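Local coordinates for putative oxidoreductase yhhX (Escherichia coli K-12, PDB 3F4L), which probably oxidises scyllo-inositol with NADP+, as an oxidoreductase of the Gfo/Idh/MocA family, at residues A[96-101]-A[119-124]. Residues are numbered along the deposited sequence; the frame is centred on the assembly and turned at random.
Sequences KPFTPT and VTPYQN
Phe98 lays its ring obliquely against the backbone and side chains of strand 119-121, an outermost strand of the parallel Rossmann sheet. Its CG stands anti to the backbone N (chi1 -165°), which turns the ring toward the strand. Phe98 CD1 lies 3.7 Å from Pro121 CB. Phe98 CE1 comes within 3.5 Å of Thr120 C, and Phe98 CZ within 3.9 Å of Val119 CG2. Phe109 of helix 102-115 and Val322 of helix 319-331 also pack against this ring. Replacing the ring with an alanine is likely to lose the packing on Val119 CG2 and Pro121 CB and open a gap beside the strand.

Lys96 reaches the other end of 119-124. Its cis peptide bond to Pro97 is consistent with the Glu-Lys-Pro motif of Gfo/Idh/MocA enzymes, whose lysine lies at the active site in relatives. From CB the chain bends at chi2 (72°) and chi3 (66°), bringing Lys96 CD to 3.4 Å from Tyr122 O; CE leads on to the tip. There Lys96 NZ sits at the ring edge, 3.8 Å from Tyr122 CD2. Tyr122 OH is hydrogen-bonded to Tyr17 O, which helps place the ring. No hydrogen bond joins the segments: the Phe98 end is apolar, and at the Lys96 end Asn124 OD1 is buried without a partner, although Lys96 NZ is near, at 3.8 Å.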
loop_
_atom_site.group_PDB
_atom_site.type_symbol
_atom_site.label_atom_id
_atom_site.label_comp_id
_atom_site.label_asym_id
_atom_site.label_seq_id
_atom_site.Cartn_x
_atom_site.Cartn_y
_atom_site.Cartn_z
ATOM N N LYS A 96 -6.649 -2.087 26.171
ATOM C CA LYS A 96 -5.335 -2.059 25.522
ATOM C C LYS A 96 -4.321 -1.303 26.383
ATOM O O LYS A 96 -4.624 -0.239 26.912
ATOM C CB LYS A 96 -5.448 -1.383 24.146
ATOM C CG LYS A 96 -6.489 -2.017 23.217
ATOM C CD LYS A 96 -7.944 -1.730 23.646
ATOM C CE LYS A 96 -8.279 -0.240 23.510
ATOM N NZ LYS A 96 -9.737 0.061 23.634
ATOM N N PRO A 97 -3.106 -1.853 26.555
ATOM C CA PRO A 97 -2.583 -3.122 26.039
ATOM C C PRO A 97 -2.885 -4.234 27.044
ATOM O O PRO A 97 -2.844 -4.006 28.248
ATOM C CB PRO A 97 -1.071 -2.870 25.934
ATOM C CG PRO A 97 -0.863 -1.426 26.427
ATOM C CD PRO A 97 -2.050 -1.136 27.280
ATOM N N PHE A 98 -3.185 -5.425 26.541
ATOM C CA PHE A 98 -3.499 -6.580 27.385
ATOM C C PHE A 98 -2.460 -6.740 28.492
ATOM O O PHE A 98 -2.790 -6.778 29.678
ATOM C CB PHE A 98 -3.541 -7.841 26.522
ATOM C CG PHE A 98 -4.182 -9.012 27.197
ATOM C CD1 PHE A 98 -5.460 -8.902 27.738
ATOM C CD2 PHE A 98 -3.513 -10.223 27.293
ATOM C CE1 PHE A 98 -6.068 -9.986 28.368
ATOM C CE2 PHE A 98 -4.113 -11.320 27.923
ATOM C CZ PHE A 98 -5.393 -11.197 28.460
ATOM N N THR A 99 -1.199 -6.833 28.085
ATOM C CA THR A 99 -0.077 -6.965 29.010
ATOM C C THR A 99 1.113 -6.306 28.350
ATOM O O THR A 99 1.103 -6.065 27.140
ATOM C CB THR A 99 0.298 -8.443 29.297
ATOM O OG1 THR A 99 0.454 -9.151 28.059
ATOM C CG2 THR A 99 -0.769 -9.112 30.147
ATOM N N PRO A 100 2.152 -5.986 29.134
ATOM C CA PRO A 100 3.322 -5.351 28.530
ATOM C C PRO A 100 4.080 -6.322 27.636
ATOM O O PRO A 100 4.728 -5.907 26.669
ATOM C CB PRO A 100 4.161 -4.932 29.743
ATOM C CG PRO A 100 3.129 -4.746 30.832
ATOM C CD PRO A 100 2.235 -5.944 30.606
ATOM N N THR A 101 3.988 -7.611 27.954
ATOM C CA THR A 101 4.709 -8.630 27.198
ATOM C C THR A 101 3.946 -9.911 26.884
ATOM O O THR A 101 2.907 -10.211 27.479
ATOM C CB THR A 101 5.992 -9.042 27.935
ATOM O OG1 THR A 101 5.655 -9.884 29.046
ATOM C CG2 THR A 101 6.716 -7.816 28.449
ATOM N N VAL A 119 -10.263 -14.470 30.812
ATOM C CA VAL A 119 -9.503 -13.221 30.812
ATOM C C VAL A 119 -9.338 -12.887 29.329
ATOM O O VAL A 119 -8.899 -13.722 28.543
ATOM C CB VAL A 119 -8.125 -13.348 31.498
ATOM C CG1 VAL A 119 -7.187 -14.251 30.689
ATOM C CG2 VAL A 119 -7.517 -11.978 31.669
ATOM N N THR A 120 -9.698 -11.672 28.941
ATOM C CA THR A 120 -9.631 -11.291 27.534
ATOM C C THR A 120 -9.441 -9.799 27.333
ATOM O O THR A 120 -9.779 -9.001 28.203
ATOM C CB THR A 120 -10.941 -11.707 26.811
ATOM O OG1 THR A 120 -10.896 -11.297 25.441
ATOM C CG2 THR A 120 -12.153 -11.045 27.474
ATOM N N PRO A 121 -8.868 -9.402 26.187
ATOM C CA PRO A 121 -8.671 -7.977 25.916
ATOM C C PRO A 121 -10.002 -7.406 25.407
ATOM O O PRO A 121 -10.925 -8.158 25.094
ATOM C CB PRO A 121 -7.591 -7.979 24.838
ATOM C CG PRO A 121 -7.921 -9.225 24.056
ATOM C CD PRO A 121 -8.199 -10.232 25.167
ATOM N N TYR A 122 -10.095 -6.082 25.339
ATOM C CA TYR A 122 -11.293 -5.386 24.873
ATOM C C TYR A 122 -11.042 -4.986 23.420
ATOM O O TYR A 122 -10.437 -3.953 23.160
ATOM C CB TYR A 122 -11.522 -4.133 25.741
ATOM C CG TYR A 122 -12.733 -3.281 25.406
ATOM C CD1 TYR A 122 -14.022 -3.821 25.397
ATOM C CD2 TYR A 122 -12.594 -1.924 25.148
ATOM C CE1 TYR A 122 -15.139 -3.022 25.142
ATOM C CE2 TYR A 122 -13.702 -1.117 24.889
ATOM C CZ TYR A 122 -14.965 -1.674 24.889
ATOM O OH TYR A 122 -16.051 -0.882 24.636
ATOM N N GLN A 123 -11.481 -5.817 22.478
ATOM C CA GLN A 123 -11.286 -5.517 21.058
ATOM C C GLN A 123 -12.613 -5.071 20.463
ATOM O O GLN A 123 -13.199 -5.756 19.636
ATOM C CB GLN A 123 -10.762 -6.755 20.316
ATOM C CG GLN A 123 -9.421 -7.263 20.844
ATOM C CD GLN A 123 -8.296 -6.242 20.704
ATOM O OE1 GLN A 123 -8.461 -5.202 20.066
ATOM N NE2 GLN A 123 -7.141 -6.548 21.286
ATOM N N ASN A 124 -13.068 -3.900 20.888
ATOM C CA ASN A 124 -14.339 -3.360 20.430
ATOM C C ASN A 124 -14.382 -3.035 18.938
ATOM O O ASN A 124 -15.457 -3.008 18.348
ATOM C CB ASN A 124 -14.708 -2.112 21.250
ATOM C CG ASN A 124 -13.663 -0.998 21.150
ATOM O OD1 ASN A 124 -12.477 -1.220 21.357
ATOM N ND2 ASN A 124 -14.119 0.213 20.844
#